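PDB 4ECN: leucine-rich repeat protein from Bacteroides thetaiotaomicron, which is of unknown function but, as an extracellular leucine-rich repeat protein, probably binds other proteins. Local coordinates for residues A[652-657]-A[681-686]; A[701-706]-A[732-737]. One frame throughout, in Å; residues are numbered along the deposited sequence.

Interaction 1: residues A[652-657]-A[681-686]; sequences SYNKIG and SYNEIQ
Residues 652-657 and 681-686 run side by side in the same direction; Tyr653 N donates to Ser681 O and Asn654 N to Tyr682 O, and further along donation reverses, Glu684 N giving its hydrogen to Ile656 O at 2.9 Å. Tyr653 and Tyr682 point the same way and form an offset stack, with centroids 4.0 Å apart and planes at 9°. The shift sets Tyr653 OH over the rim of the other ring, 3.2 Å from Tyr682 CZ, while Tyr682 CB lies over the Tyr653 face; His628 stacks on Tyr653 in turn. Asn683 turns its amide inward: OD1 accepts from Ile656 N at 3.0 Å, although its exact place is less sure, and ND2 is held by the carbonyls of Phe651 and Leu680. On the outer side the Lys655 chain bends at its third torsion (chi3 116°) and its fourth, bringing NZ within 2.8 Å of Glu684 OE2 in a salt bridge that uses the syn lone pair of that oxygen. Ile656 CG2 meets Ile685 CG1 at 4.2 Å. Equivalent residues stacked turn upon turn, with an inward asparagine bonded to backbone, are the signature of a leucine-rich repeat solenoid and its asparagine column.

Interaction 2: residues A[701-706]-A[732-737]; sequences TIILSN and TIDLRF
Strands 701-703 and 732-734 are parallel neighbours in the sheet of the C-terminal part of the leucine-rich repeat solenoid, and their pairing continues into the turns that follow. Their axes pass 4.9 Å apart, almost exactly parallel. Ile702 sits between two bonds, its N donating to Thr732 O and its O accepting from Asp734 N, the latter nearly straight at 173°. Leu704 N then reaches Asp734 O at 2.9 Å, and Asn706 N reaches Arg736 O at the same distance. On the sheet face of Thr701, Ile703 and Asp734, the two threonines lie side by side, CG2 of Thr701 3.7 Å from Thr732 CB, and Thr732 OG1 is bonded to Asn757. Asp734 CG stands opposite its own backbone N (chi1 -168°), which carries the carboxylate toward Arg736; Arg736 NE donates to Asp734 OD1 at 3.1 Å in the guanidinium plane, a salt bridge that probably restrains both groups, and Ser705 CB packs 3.9 Å from Asp734 OD1. On the other face Ile702 CG2 meets Ile733 CG2 at 3.9 Å; beyond the strands, Leu704 CB rests on Leu735 CD2. Asn706 lays its amide alongside Phe737, Asn706 ND2 3.4 Å from Phe737 CB, with amide and ring planes 15° apart; Tyr762 stacks on the phenylalanine. Short parallel strands, one per turn, stacked into a continuous sheet form the strand side of a leucine-rich repeat solenoid.

Overall arrangement
Both contacts join successive turns of the same solenoid and are largely buried; they overlap in the loop just after the strand but extend from it in opposite directions along the repeat. Interaction 2 reaches back onto the strands and is held mainly by regular parallel backbone pairing, whereas interaction 1 runs on into the loops after strands 646-650 and 675-679, where an inward asparagine, a tyrosine stack and a more exposed salt bridge add to the backbone bonds. The charged pair of interaction 1 spans two turns; that of interaction 2 stays within one. Their centres are 12 Å apart and they touch directly: Tyr682 N lies 3.1 Å from Ser705 O, a probable hydrogen bond, and Tyr682 CZ packs 3.4 Å from Asn706 OD1.

Interaction 1: residues A[652-657]-A[681-686]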
loop_
_atom_site.group_PDB
_atom_site.type_symbol
_atom_site.label_atom_id
_atom_site.label_comp_id
_atom_site.label_asym_id
_atom_site.label_seq_id
_atom_site.Cartn_x
_atom_site.Cartn_y
_atom_site.Cartn_z
ATOM N N SER A 652 -9.873 25.783 -8.656
ATOM C CA SER A 652 -9.392 25.759 -10.033
ATOM C C SER A 652 -10.274 24.850 -10.895
ATOM O O SER A 652 -10.913 23.944 -10.371
ATOM C CB SER A 652 -7.931 25.305 -10.099
ATOM O OG SER A 652 -7.735 23.994 -9.590
ATOM N N TYR A 653 -10.330 25.124 -12.209
ATOM C CA TYR A 653 -11.079 24.358 -13.208
ATOM C C TYR A 653 -12.574 24.232 -12.841
ATOM O O TYR A 653 -13.100 23.132 -12.675
ATOM C CB TYR A 653 -10.462 22.969 -13.423
ATOM C CG TYR A 653 -9.093 23.018 -14.063
ATOM C CD1 TYR A 653 -7.941 23.089 -13.288
ATOM C CD2 TYR A 653 -8.948 22.963 -15.448
ATOM C CE1 TYR A 653 -6.676 23.108 -13.874
ATOM C CE2 TYR A 653 -7.687 22.987 -16.046
ATOM C CZ TYR A 653 -6.552 23.047 -15.252
ATOM O OH TYR A 653 -5.312 23.059 -15.833
ATOM N N ASN A 654 -13.254 25.379 -12.776
ATOM C CA ASN A 654 -14.697 25.504 -12.543
ATOM C C ASN A 654 -15.270 26.514 -13.562
ATOM O O ASN A 654 -14.621 26.758 -14.585
ATOM C CB ASN A 654 -14.985 25.902 -11.098
ATOM C CG ASN A 654 -14.940 24.740 -10.157
ATOM O OD1 ASN A 654 -15.838 23.912 -10.149
ATOM N ND2 ASN A 654 -13.945 24.686 -9.289
ATOM N N LYS A 655 -16.449 27.113 -13.285
ATOM C CA LYS A 655 -17.109 28.075 -14.171
ATOM C C LYS A 655 -17.494 29.325 -13.390
ATOM O O LYS A 655 -18.583 29.863 -13.602
ATOM C CB LYS A 655 -18.363 27.430 -14.817
ATOM C CG LYS A 655 -18.082 26.193 -15.666
ATOM C CD LYS A 655 -19.337 25.633 -16.307
ATOM C CE LYS A 655 -19.312 25.689 -17.819
ATOM N NZ LYS A 655 -19.466 27.076 -18.349
ATOM N N ILE A 656 -16.640 29.754 -12.432
ATOM C CA ILE A 656 -16.908 30.923 -11.582
ATOM C C ILE A 656 -16.933 32.179 -12.473
ATOM O O ILE A 656 -16.003 32.391 -13.249
ATOM C CB ILE A 656 -15.885 31.066 -10.402
ATOM C CG1 ILE A 656 -15.568 29.742 -9.661
ATOM C CG2 ILE A 656 -16.247 32.218 -9.431
ATOM C CD1 ILE A 656 -16.590 29.164 -8.863
ATOM N N GLY A 657 -17.986 32.988 -12.346
ATOM C CA GLY A 657 -18.142 34.228 -13.107
ATOM C C GLY A 657 -18.862 34.085 -14.437
ATOM O O GLY A 657 -19.023 35.066 -15.173
ATOM N N SER A 681 -7.815 29.776 -10.623
ATOM C CA SER A 681 -7.322 29.640 -11.997
ATOM C C SER A 681 -8.242 28.701 -12.776
ATOM O O SER A 681 -8.897 27.851 -12.159
ATOM C CB SER A 681 -5.880 29.157 -12.019
ATOM O OG SER A 681 -5.757 27.934 -11.324
ATOM N N TYR A 682 -8.356 28.907 -14.117
ATOM C CA TYR A 682 -9.235 28.160 -15.036
ATOM C C TYR A 682 -10.661 28.287 -14.566
ATOM O O TYR A 682 -11.222 27.373 -13.950
ATOM C CB TYR A 682 -8.845 26.690 -15.216
ATOM C CG TYR A 682 -7.462 26.509 -15.793
ATOM C CD1 TYR A 682 -6.338 26.472 -14.966
ATOM C CD2 TYR A 682 -7.271 26.363 -17.165
ATOM C CE1 TYR A 682 -5.061 26.296 -15.489
ATOM C CE2 TYR A 682 -5.996 26.166 -17.697
ATOM C CZ TYR A 682 -4.896 26.117 -16.851
ATOM O OH TYR A 682 -3.628 25.924 -17.350
ATOM N N ASN A 683 -11.221 29.474 -14.809
ATOM C CA ASN A 683 -12.604 29.814 -14.490
ATOM C C ASN A 683 -13.098 30.756 -15.565
ATOM O O ASN A 683 -12.587 30.700 -16.678
ATOM C CB ASN A 683 -12.735 30.381 -13.069
ATOM C CG ASN A 683 -12.912 29.290 -12.046
ATOM O OD1 ASN A 683 -13.891 28.577 -12.083
ATOM N ND2 ASN A 683 -11.992 29.119 -11.114
ATOM N N GLU A 684 -14.114 31.552 -15.291
ATOM C CA GLU A 684 -14.669 32.456 -16.289
ATOM C C GLU A 684 -14.853 33.837 -15.674
ATOM O O GLU A 684 -15.780 34.573 -16.027
ATOM C CB GLU A 684 -15.984 31.899 -16.840
ATOM C CG GLU A 684 -15.840 30.569 -17.565
ATOM C CD GLU A 684 -17.136 29.976 -18.069
ATOM O OE1 GLU A 684 -17.902 30.695 -18.749
ATOM O OE2 GLU A 684 -17.363 28.773 -17.818
ATOM N N ILE A 685 -13.930 34.187 -14.757
ATOM C CA ILE A 685 -13.897 35.431 -14.002
ATOM C C ILE A 685 -13.561 36.569 -14.934
ATOM O O ILE A 685 -12.500 36.578 -15.579
ATOM C CB ILE A 685 -12.889 35.308 -12.836
ATOM C CG1 ILE A 685 -13.378 34.244 -11.808
ATOM C CG2 ILE A 685 -12.640 36.667 -12.180
ATOM C CD1 ILE A 685 -12.317 33.696 -10.930
ATOM N N GLN A 686 -14.490 37.526 -15.014
ATOM C CA GLN A 686 -14.346 38.722 -15.838
ATOM C C GLN A 686 -14.101 39.944 -14.974
ATOM O O GLN A 686 -13.468 40.884 -15.434
ATOM C CB GLN A 686 -15.589 38.915 -16.696
ATOM C CG GLN A 686 -15.324 38.621 -18.149
ATOM C CD GLN A 686 -16.592 38.518 -18.950
ATOM O OE1 GLN A 686 -17.288 37.493 -18.927
ATOM N NE2 GLN A 686 -16.865 39.535 -19.748
#

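Interaction 2: residues A[701-706]-A[732-737]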
loop_
_atom_site.group_PDB
_atom_site.type_symbol
_atom_site.label_atom_id
_atom_site.label_comp_id
_atom_site.label_asym_id
_atom_site.label_seq_id
_atom_site.Cartn_x
_atom_site.Cartn_y
_atom_site.Cartn_z
ATOM N N THR A 701 -1.479 34.744 -1.219
ATOM C CA THR A 701 -1.276 34.281 -2.596
ATOM C C THR A 701 -2.650 34.180 -3.256
ATOM O O THR A 701 -3.528 33.497 -2.711
ATOM C CB THR A 701 -0.497 32.947 -2.642
ATOM O OG1 THR A 701 0.690 33.048 -1.861
ATOM C CG2 THR A 701 -0.116 32.544 -4.044
ATOM N N ILE A 702 -2.854 34.873 -4.409
ATOM C CA ILE A 702 -4.124 34.817 -5.149
ATOM C C ILE A 702 -3.792 34.275 -6.524
ATOM O O ILE A 702 -2.979 34.872 -7.222
ATOM C CB ILE A 702 -4.919 36.170 -5.184
ATOM C CG1 ILE A 702 -6.339 35.998 -5.727
ATOM C CG2 ILE A 702 -4.186 37.321 -5.905
ATOM C CD1 ILE A 702 -7.263 35.435 -4.820
ATOM N N ILE A 703 -4.367 33.112 -6.898
ATOM C CA ILE A 703 -4.046 32.517 -8.199
ATOM C C ILE A 703 -5.285 32.703 -9.086
ATOM O O ILE A 703 -6.302 32.046 -8.884
ATOM C CB ILE A 703 -3.549 31.035 -8.101
ATOM C CG1 ILE A 703 -2.500 30.865 -6.980
ATOM C CG2 ILE A 703 -2.977 30.564 -9.435
ATOM C CD1 ILE A 703 -2.074 29.472 -6.707
ATOM N N LEU A 704 -5.199 33.673 -10.019
ATOM C CA LEU A 704 -6.281 34.030 -10.945
ATOM C C LEU A 704 -5.889 33.838 -12.413
ATOM O O LEU A 704 -6.469 34.503 -13.279
ATOM C CB LEU A 704 -6.699 35.487 -10.733
ATOM C CG LEU A 704 -7.522 35.777 -9.481
ATOM C CD1 LEU A 704 -7.442 37.257 -9.107
ATOM C CD2 LEU A 704 -8.954 35.268 -9.611
ATOM N N SER A 705 -4.953 32.893 -12.704
ATOM C CA SER A 705 -4.506 32.646 -14.064
ATOM C C SER A 705 -5.594 31.927 -14.838
ATOM O O SER A 705 -6.434 31.284 -14.238
ATOM C CB SER A 705 -3.191 31.862 -14.095
ATOM O OG SER A 705 -3.300 30.496 -13.737
ATOM N N ASN A 706 -5.607 32.071 -16.167
ATOM C CA ASN A 706 -6.544 31.434 -17.099
ATOM C C ASN A 706 -7.969 31.840 -16.756
ATOM O O ASN A 706 -8.782 31.027 -16.313
ATOM C CB ASN A 706 -6.383 29.924 -17.135
ATOM C CG ASN A 706 -5.016 29.513 -17.607
ATOM O OD1 ASN A 706 -4.066 29.393 -16.808
ATOM N ND2 ASN A 706 -4.895 29.254 -18.901
ATOM N N THR A 732 1.861 37.498 -3.407
ATOM C CA THR A 732 1.963 36.784 -4.691
ATOM C C THR A 732 0.668 36.949 -5.503
ATOM O O THR A 732 -0.431 36.762 -4.966
ATOM C CB THR A 732 2.271 35.309 -4.459
ATOM O OG1 THR A 732 3.301 35.147 -3.460
ATOM C CG2 THR A 732 2.568 34.573 -5.739
ATOM N N ILE A 733 0.793 37.316 -6.794
ATOM C CA ILE A 733 -0.366 37.490 -7.686
ATOM C C ILE A 733 -0.073 36.799 -9.045
ATOM O O ILE A 733 0.850 37.226 -9.750
ATOM C CB ILE A 733 -0.758 38.990 -7.889
ATOM C CG1 ILE A 733 -0.898 39.768 -6.566
ATOM C CG2 ILE A 733 -2.034 39.075 -8.680
ATOM C CD1 ILE A 733 -1.051 41.277 -6.738
ATOM N N ASP A 734 -0.857 35.757 -9.416
ATOM C CA ASP A 734 -0.703 35.074 -10.709
ATOM C C ASP A 734 -1.895 35.444 -11.614
ATOM O O ASP A 734 -3.026 35.024 -11.383
ATOM C CB ASP A 734 -0.557 33.545 -10.549
ATOM C CG ASP A 734 -0.113 32.802 -11.801
ATOM O OD1 ASP A 734 0.098 33.461 -12.845
ATOM O OD2 ASP A 734 -0.013 31.561 -11.749
ATOM N N LEU A 735 -1.635 36.285 -12.609
ATOM C CA LEU A 735 -2.677 36.787 -13.495
ATOM C C LEU A 735 -2.404 36.422 -14.930
ATOM O O LEU A 735 -3.050 36.973 -15.809
ATOM C CB LEU A 735 -2.825 38.313 -13.343
ATOM C CG LEU A 735 -3.640 38.775 -12.107
ATOM C CD1 LEU A 735 -3.372 40.197 -11.815
ATOM C CD2 LEU A 735 -5.131 38.585 -12.321
ATOM N N ARG A 736 -1.548 35.411 -15.170
ATOM C CA ARG A 736 -1.262 34.911 -16.521
ATOM C C ARG A 736 -2.478 34.398 -17.231
ATOM O O ARG A 736 -3.378 33.880 -16.579
ATOM C CB ARG A 736 -0.272 33.759 -16.493
ATOM C CG ARG A 736 1.160 34.084 -16.202
ATOM C CD ARG A 736 1.896 32.783 -16.189
ATOM N NE ARG A 736 1.259 31.867 -15.241
ATOM C CZ ARG A 736 1.129 30.562 -15.439
ATOM N NH1 ARG A 736 1.603 30.001 -16.549
ATOM N NH2 ARG A 736 0.538 29.800 -14.519
ATOM N N PHE A 737 -2.479 34.471 -18.568
ATOM C CA PHE A 737 -3.550 33.968 -19.425
ATOM C C PHE A 737 -4.886 34.614 -19.079
ATOM O O PHE A 737 -5.845 33.952 -18.702
ATOM C CB PHE A 737 -3.658 32.429 -19.367
ATOM C CG PHE A 737 -2.407 31.760 -19.882
ATOM C CD1 PHE A 737 -2.181 31.627 -21.247
ATOM C CD2 PHE A 737 -1.442 31.286 -19.004
ATOM C CE1 PHE A 737 -1.017 31.024 -21.724
ATOM C CE2 PHE A 737 -0.284 30.672 -19.484
ATOM C CZ PHE A 737 -0.073 30.556 -20.844
#